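PDB 6XI3: large adhesion protein (Lap) involved in biofilm formation from Marinobacter hydrocarbonoclasticus, which probably helps the bacterium attach and form biofilms, its tandem Ig-like repeats, with calcium bound at their junctions, extending the adhesin toward its target. Local coordinates for residues A[226-231]-A[308-313]. Sequence-based numbering, arbitrary orientation.
Sequences VSVDTV and DSAAGS. With EDT ({[-(bis-carboxymethyl-amino)-ethyl]-carboxymethyl-amino}-acetic acid), chain I.
Val226 and Val228 face Ala310 across the edge of an Ig-like beta-sandwich. Strand 223-232 is an outermost strand of one sheet and strand 305-314 of the other. The two segments run nearly parallel, at 21°, with their axes 6.0 Å apart at the closest point. Val228 CG2 lies 3.9 Å from Ala310 CB. The same methyl approaches the backbone carbonyl of Ala311. Val226 CG1 sits between its backbone N and carbonyl carbon (chi1 66°), which turns it toward the backbone of Asp308 and Ser309. Val226 CG1 also lies 4.1 Å from Ala310 CB. Where the strands draw apart, Gly312 offers only backbone to Val228 CG1. Further along, Val231 CG1 is 3.2 Å from Ser313 O, a close methyl-to-carbonyl contact.

Between the two segments there is one hydrogen bond, from Val226 N to Asp308 OD2. Asp308 has CG anti to the backbone N, which brings its carboxylate within reach of the other strand. Behind the contact, strand 290-299 pairs with Asp308, Ala310 and Gly312 through backbone bonds, and its Val294 packs under both Val226 and Val228. Strand 237-245 holds the other segment, where Asp229 and Thr230 form a classic beta bulge opposite Asn239. Asp308 also belongs to the pocket of the bound EDTA, with OD1 3.4 Å from EDT O20. Its other oxygen, OD2, accepts the N-H of Val226 on its anti side, N to OD2 3.0 Å, 18° out of the carboxylate plane.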
# COMPACT_ATOMS: atom_id res chain seq x y z
N VAL A 226 -16.39 5.76 7.75
CA VAL A 226 -17.42 6.24 6.80
C VAL A 226 -18.42 7.07 7.60
O VAL A 226 -18.62 6.79 8.78
CB VAL A 226 -18.08 5.11 6.00
CG1 VAL A 226 -18.90 4.16 6.86
CG2 VAL A 226 -18.94 5.68 4.87
N SER A 227 -18.98 8.10 6.98
CA SER A 227 -20.04 8.88 7.64
C SER A 227 -21.11 9.24 6.61
O SER A 227 -20.79 9.37 5.40
CB SER A 227 -19.46 10.05 8.41
OG SER A 227 -19.37 11.19 7.61
N VAL A 228 -22.34 9.28 7.08
CA VAL A 228 -23.50 9.72 6.28
C VAL A 228 -23.60 11.20 6.55
O VAL A 228 -24.01 11.53 7.64
CB VAL A 228 -24.76 8.92 6.66
CG1 VAL A 228 -25.92 9.26 5.76
CG2 VAL A 228 -24.44 7.44 6.62
N ASP A 229 -23.11 12.03 5.63
CA ASP A 229 -23.20 13.51 5.74
C ASP A 229 -24.67 13.94 5.66
O ASP A 229 -25.07 14.75 6.50
CB ASP A 229 -22.34 14.19 4.69
CG ASP A 229 -20.88 13.78 4.88
OD1 ASP A 229 -20.50 13.48 6.02
OD2 ASP A 229 -20.15 13.74 3.90
N THR A 230 -25.44 13.44 4.70
CA THR A 230 -26.81 13.91 4.44
C THR A 230 -27.55 12.77 3.75
O THR A 230 -26.96 12.11 2.89
CB THR A 230 -26.85 15.27 3.68
OG1 THR A 230 -28.15 15.87 3.80
CG2 THR A 230 -26.64 15.18 2.20
N VAL A 231 -28.78 12.55 4.14
CA VAL A 231 -29.77 11.83 3.30
C VAL A 231 -30.81 12.86 2.86
O VAL A 231 -31.56 13.38 3.70
CB VAL A 231 -30.40 10.65 4.05
CG1 VAL A 231 -31.52 10.03 3.23
CG2 VAL A 231 -29.34 9.62 4.42
N ASP A 308 -15.78 0.21 7.65
CA ASP A 308 -16.58 0.89 8.68
C ASP A 308 -18.03 0.82 8.23
O ASP A 308 -18.31 0.52 7.04
CB ASP A 308 -16.05 2.30 8.96
CG ASP A 308 -16.66 2.95 10.20
OD1 ASP A 308 -17.11 2.19 11.09
OD2 ASP A 308 -16.65 4.20 10.29
N SER A 309 -18.95 1.07 9.14
CA SER A 309 -20.38 1.16 8.81
C SER A 309 -20.94 2.40 9.51
O SER A 309 -20.30 2.88 10.44
CB SER A 309 -21.09 -0.09 9.20
OG SER A 309 -21.00 -0.25 10.59
N ALA A 310 -22.06 2.93 9.02
CA ALA A 310 -22.71 4.11 9.65
C ALA A 310 -24.22 4.01 9.42
O ALA A 310 -24.62 3.36 8.47
CB ALA A 310 -22.15 5.36 9.04
N ALA A 311 -25.00 4.65 10.30
CA ALA A 311 -26.48 4.59 10.30
C ALA A 311 -26.97 5.83 9.58
O ALA A 311 -26.33 6.89 9.71
CB ALA A 311 -27.03 4.49 11.71
N GLY A 312 -28.04 5.70 8.81
CA GLY A 312 -28.76 6.85 8.24
C GLY A 312 -30.26 6.57 8.27
O GLY A 312 -30.66 5.50 8.76
N SER A 313 -31.06 7.48 7.75
CA SER A 313 -32.54 7.38 7.80
C SER A 313 -33.12 8.02 6.55
O SER A 313 -32.59 9.05 6.10
CB SER A 313 -33.06 8.00 9.07
OG SER A 313 -34.44 7.76 9.19
O20 EDT I . -14.26 3.16 12.76
C5 EDT I . -13.05 2.83 12.82
O19 EDT I . -12.13 3.69 13.07
C4 EDT I . -12.74 1.34 12.67
N3 EDT I . -13.86 0.40 13.01
C2 EDT I . -14.54 0.66 14.32
C1 EDT I . -13.61 0.77 15.52
O18 EDT I . -13.65 1.82 16.24
O17 EDT I . -12.86 -0.20 15.78
C6 EDT I . -13.38 -0.99 13.05
C7 EDT I . -13.32 -1.50 11.66
N8 EDT I . -13.60 -2.95 11.65
C9 EDT I . -14.53 -3.28 10.55
C10 EDT I . -15.13 -4.66 10.64
O16 EDT I . -16.33 -4.79 10.30
O15 EDT I . -14.43 -5.64 11.00
C11 EDT I . -12.35 -3.72 11.55
C12 EDT I . -11.86 -3.91 10.12
O13 EDT I . -11.80 -2.93 9.36
O14 EDT I . -11.49 -5.05 9.73